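Local coordinates for 3'-5' exonuclease crn-4 (PDB 5DK5), which degrades RNA and DNA from the 3' end as a metal-dependent DEDDh exonuclease and takes part in apoptotic DNA degradation, at residues 150-153 and 154-158. Sequence-based numbering, arbitrary orientation.
With IPA (isopropyl alcohol), chain L.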
ATOM      1  N   ASN B 150       7.338  29.814   0.968  1.00 34.49           N
ATOM      2  CA  ASN B 150       7.703  28.916   2.055  1.00 35.17           C
ATOM      3  C   ASN B 150       7.630  29.687   3.366  1.00 37.69           C
ATOM      4  O   ASN B 150       8.529  30.460   3.693  1.00 34.03           O
ATOM      5  CB  ASN B 150       9.102  28.340   1.832  1.00 34.63           C
ATOM      6  CG  ASN B 150       9.447  27.238   2.814  1.00 33.64           C
ATOM      7  OD1 ASN B 150       8.976  27.223   3.952  1.00 35.41           O
ATOM      8  ND2 ASN B 150      10.279  26.304   2.376  1.00 31.20           N
ATOM      9  N   LEU B 151       6.548  29.480   4.110  1.00 38.60           N
ATOM     10  CA  LEU B 151       6.281  30.286   5.295  1.00 40.71           C
ATOM     11  C   LEU B 151       7.293  30.024   6.405  1.00 41.67           C
ATOM     12  O   LEU B 151       7.599  30.916   7.196  1.00 41.48           O
ATOM     13  CB  LEU B 151       4.866  30.021   5.813  1.00 39.61           C
ATOM     14  CG  LEU B 151       4.338  31.037   6.828  1.00 39.46           C
ATOM     15  CD1 LEU B 151       4.149  32.398   6.181  1.00 39.96           C
ATOM     16  CD2 LEU B 151       3.034  30.560   7.439  1.00 39.96           C
ATOM     17  N   TYR B 152       7.809  28.799   6.465  1.00 39.58           N
ATOM     18  CA  TYR B 152       8.767  28.431   7.500  1.00 42.58           C
ATOM     19  C   TYR B 152      10.100  29.125   7.264  1.00 42.70           C
ATOM     20  O   TYR B 152      10.835  29.425   8.205  1.00 40.03           O
ATOM     21  CB  TYR B 152       8.970  26.918   7.544  1.00 43.54           C
ATOM     22  CG  TYR B 152       9.854  26.468   8.684  1.00 47.90           C
ATOM     23  CD1 TYR B 152       9.351  26.364   9.972  1.00 50.98           C
ATOM     24  CD2 TYR B 152      11.189  26.151   8.473  1.00 50.98           C
ATOM     25  CE1 TYR B 152      10.151  25.956  11.020  1.00 54.58           C
ATOM     26  CE2 TYR B 152      11.998  25.741   9.517  1.00 54.38           C
ATOM     27  CZ  TYR B 152      11.473  25.645  10.788  1.00 56.02           C
ATOM     28  OH  TYR B 152      12.272  25.238  11.831  1.00 58.14           O
ATOM     29  N   LYS B 153      10.409  29.368   5.997  1.00 52.89           N
ATOM     30  CA  LYS B 153      11.630  30.069   5.635  1.00 55.45           C
ATOM     31  C   LYS B 153      11.567  31.523   6.096  1.00 60.45           C
ATOM     32  O   LYS B 153      12.565  32.086   6.544  1.00 61.74           O
ATOM     33  CB  LYS B 153      11.854  30.000   4.128  1.00 57.24           C
ATOM     34  CG  LYS B 153      13.127  30.673   3.660  1.00 61.14           C
ATOM     35  CD  LYS B 153      13.266  30.555   2.154  1.00 62.12           C
ATOM     36  CE  LYS B 153      14.488  31.292   1.645  1.00 64.73           C
ATOM     37  NZ  LYS B 153      14.554  31.241   0.167  1.00 65.39           N
ATOM     38  N   ILE B 154      10.389  32.125   5.983  1.00 40.91           N
ATOM     39  CA  ILE B 154      10.178  33.486   6.463  1.00 45.69           C
ATOM     40  C   ILE B 154      10.229  33.494   7.984  1.00 46.78           C
ATOM     41  O   ILE B 154      10.773  34.412   8.597  1.00 50.33           O
ATOM     42  CB  ILE B 154       8.829  34.057   5.982  1.00 47.67           C
ATOM     43  CG1 ILE B 154       8.742  33.979   4.456  1.00 45.50           C
ATOM     44  CG2 ILE B 154       8.654  35.500   6.467  1.00 52.35           C
ATOM     45  CD1 ILE B 154       7.417  34.419   3.891  1.00 44.67           C
ATOM     46  N   PHE B 155       9.657  32.454   8.582  1.00 63.88           N
ATOM     47  CA  PHE B 155       9.659  32.291  10.028  1.00 64.01           C
ATOM     48  C   PHE B 155      11.083  32.222  10.568  1.00 65.00           C
ATOM     49  O   PHE B 155      11.364  32.710  11.662  1.00 64.12           O
ATOM     50  CB  PHE B 155       8.878  31.036  10.412  1.00 62.04           C
ATOM     51  CG  PHE B 155       9.013  30.652  11.854  1.00 60.98           C
ATOM     52  CD1 PHE B 155       8.425  31.418  12.847  1.00 60.48           C
ATOM     53  CD2 PHE B 155       9.711  29.513  12.218  1.00 59.43           C
ATOM     54  CE1 PHE B 155       8.542  31.061  14.176  1.00 60.57           C
ATOM     55  CE2 PHE B 155       9.831  29.150  13.545  1.00 59.98           C
ATOM     56  CZ  PHE B 155       9.245  29.926  14.525  1.00 60.56           C
ATOM     57  N   THR B 156      11.978  31.613   9.795  1.00 55.04           N
ATOM     58  CA  THR B 156      13.389  31.552  10.159  1.00 57.94           C
ATOM     59  C   THR B 156      13.984  32.956  10.225  1.00 58.64           C
ATOM     60  O   THR B 156      14.690  33.295  11.175  1.00 59.81           O
ATOM     61  CB  THR B 156      14.193  30.701   9.154  1.00 59.88           C
ATOM     62  OG1 THR B 156      13.782  29.333   9.251  1.00 59.86           O
ATOM     63  CG2 THR B 156      15.693  30.789   9.429  1.00 63.41           C
ATOM     64  N   ASN B 157      13.697  33.767   9.211  1.00 69.20           N
ATOM     65  CA  ASN B 157      14.195  35.137   9.159  1.00 69.43           C
ATOM     66  C   ASN B 157      13.599  35.995  10.268  1.00 71.31           C
ATOM     67  O   ASN B 157      14.289  36.821  10.864  1.00 73.13           O
ATOM     68  CB  ASN B 157      13.893  35.766   7.797  1.00 67.92           C
ATOM     69  CG  ASN B 157      14.567  35.036   6.652  1.00 66.82           C
ATOM     70  OD1 ASN B 157      15.555  34.326   6.848  1.00 67.01           O
ATOM     71  ND2 ASN B 157      14.039  35.211   5.445  1.00 65.79           N
ATOM     72  N   GLU B 158      12.314  35.794  10.540  1.00 62.41           N
ATOM     73  CA  GLU B 158      11.630  36.526  11.599  1.00 64.66           C
ATOM     74  C   GLU B 158      12.200  36.181  12.970  1.00 68.01           C
ATOM     75  O   GLU B 158      12.147  36.992  13.895  1.00 71.40           O
ATOM     76  CB  GLU B 158      10.130  36.226  11.573  1.00 61.02           C
ATOM     77  CG  GLU B 158       9.362  36.978  10.501  1.00 58.52           C
ATOM     78  CD  GLU B 158       9.361  38.477  10.730  1.00 58.03           C
ATOM     79  OE1 GLU B 158       8.688  38.933  11.679  1.00 57.97           O
ATOM     80  OE2 GLU B 158      10.034  39.199   9.965  1.00 57.03           O
TER
HETATM   81  C1  IPA L 304      12.358  24.599   5.489  1.00 74.48           C
HETATM   82  C2  IPA L 304      11.373  23.565   4.993  1.00 72.63           C
HETATM   83  C3  IPA L 304      11.706  22.211   5.583  1.00 72.57           C
HETATM   84  O2  IPA L 304      11.461  23.488   3.591  1.00 30.41           O
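Tyr152 and Phe155 lie one turn apart in the first turns of helix 151-161, which follows strand 147-150 in the RNase H-like exonuclease domain and illustrates how an N-capped helix start is built. Their rings meet obliquely, Tyr152 CE1 lying 3.8 Å from Phe155 CD2, with planes inclined at 42°. Both side chains leave the helix with CG opposite the backbone N (chi1 -175° and 170°), which brings the rings together beside helix 172-179, where Phe155 also meets Tyr179 edge-to-face. A glycine in place of Tyr152 would probably leave one flank of the Phe155 ring without its neighbour.

Capping falls to Asn150, whose OD1 accepts from Lys153 N at 3.3 Å, the donor standing above the amide's carbonyl plane, and more weakly from Tyr152 N. The same amide uses ND2 to donate to Glu216 and to O2 of an isopropanol probably picked up from the crystallisation liquor. Lys153 NZ reaches Asn215 O and Thr256 OG1.

Within the helix, Phe155 N bonds to Leu151 O at 2.9 Å. Tyr152 O is gripped twice by one residue: Thr156 N at 2.9 Å and Thr156 OG1 at 3.1 Å approach it from opposite faces of its carbonyl plane.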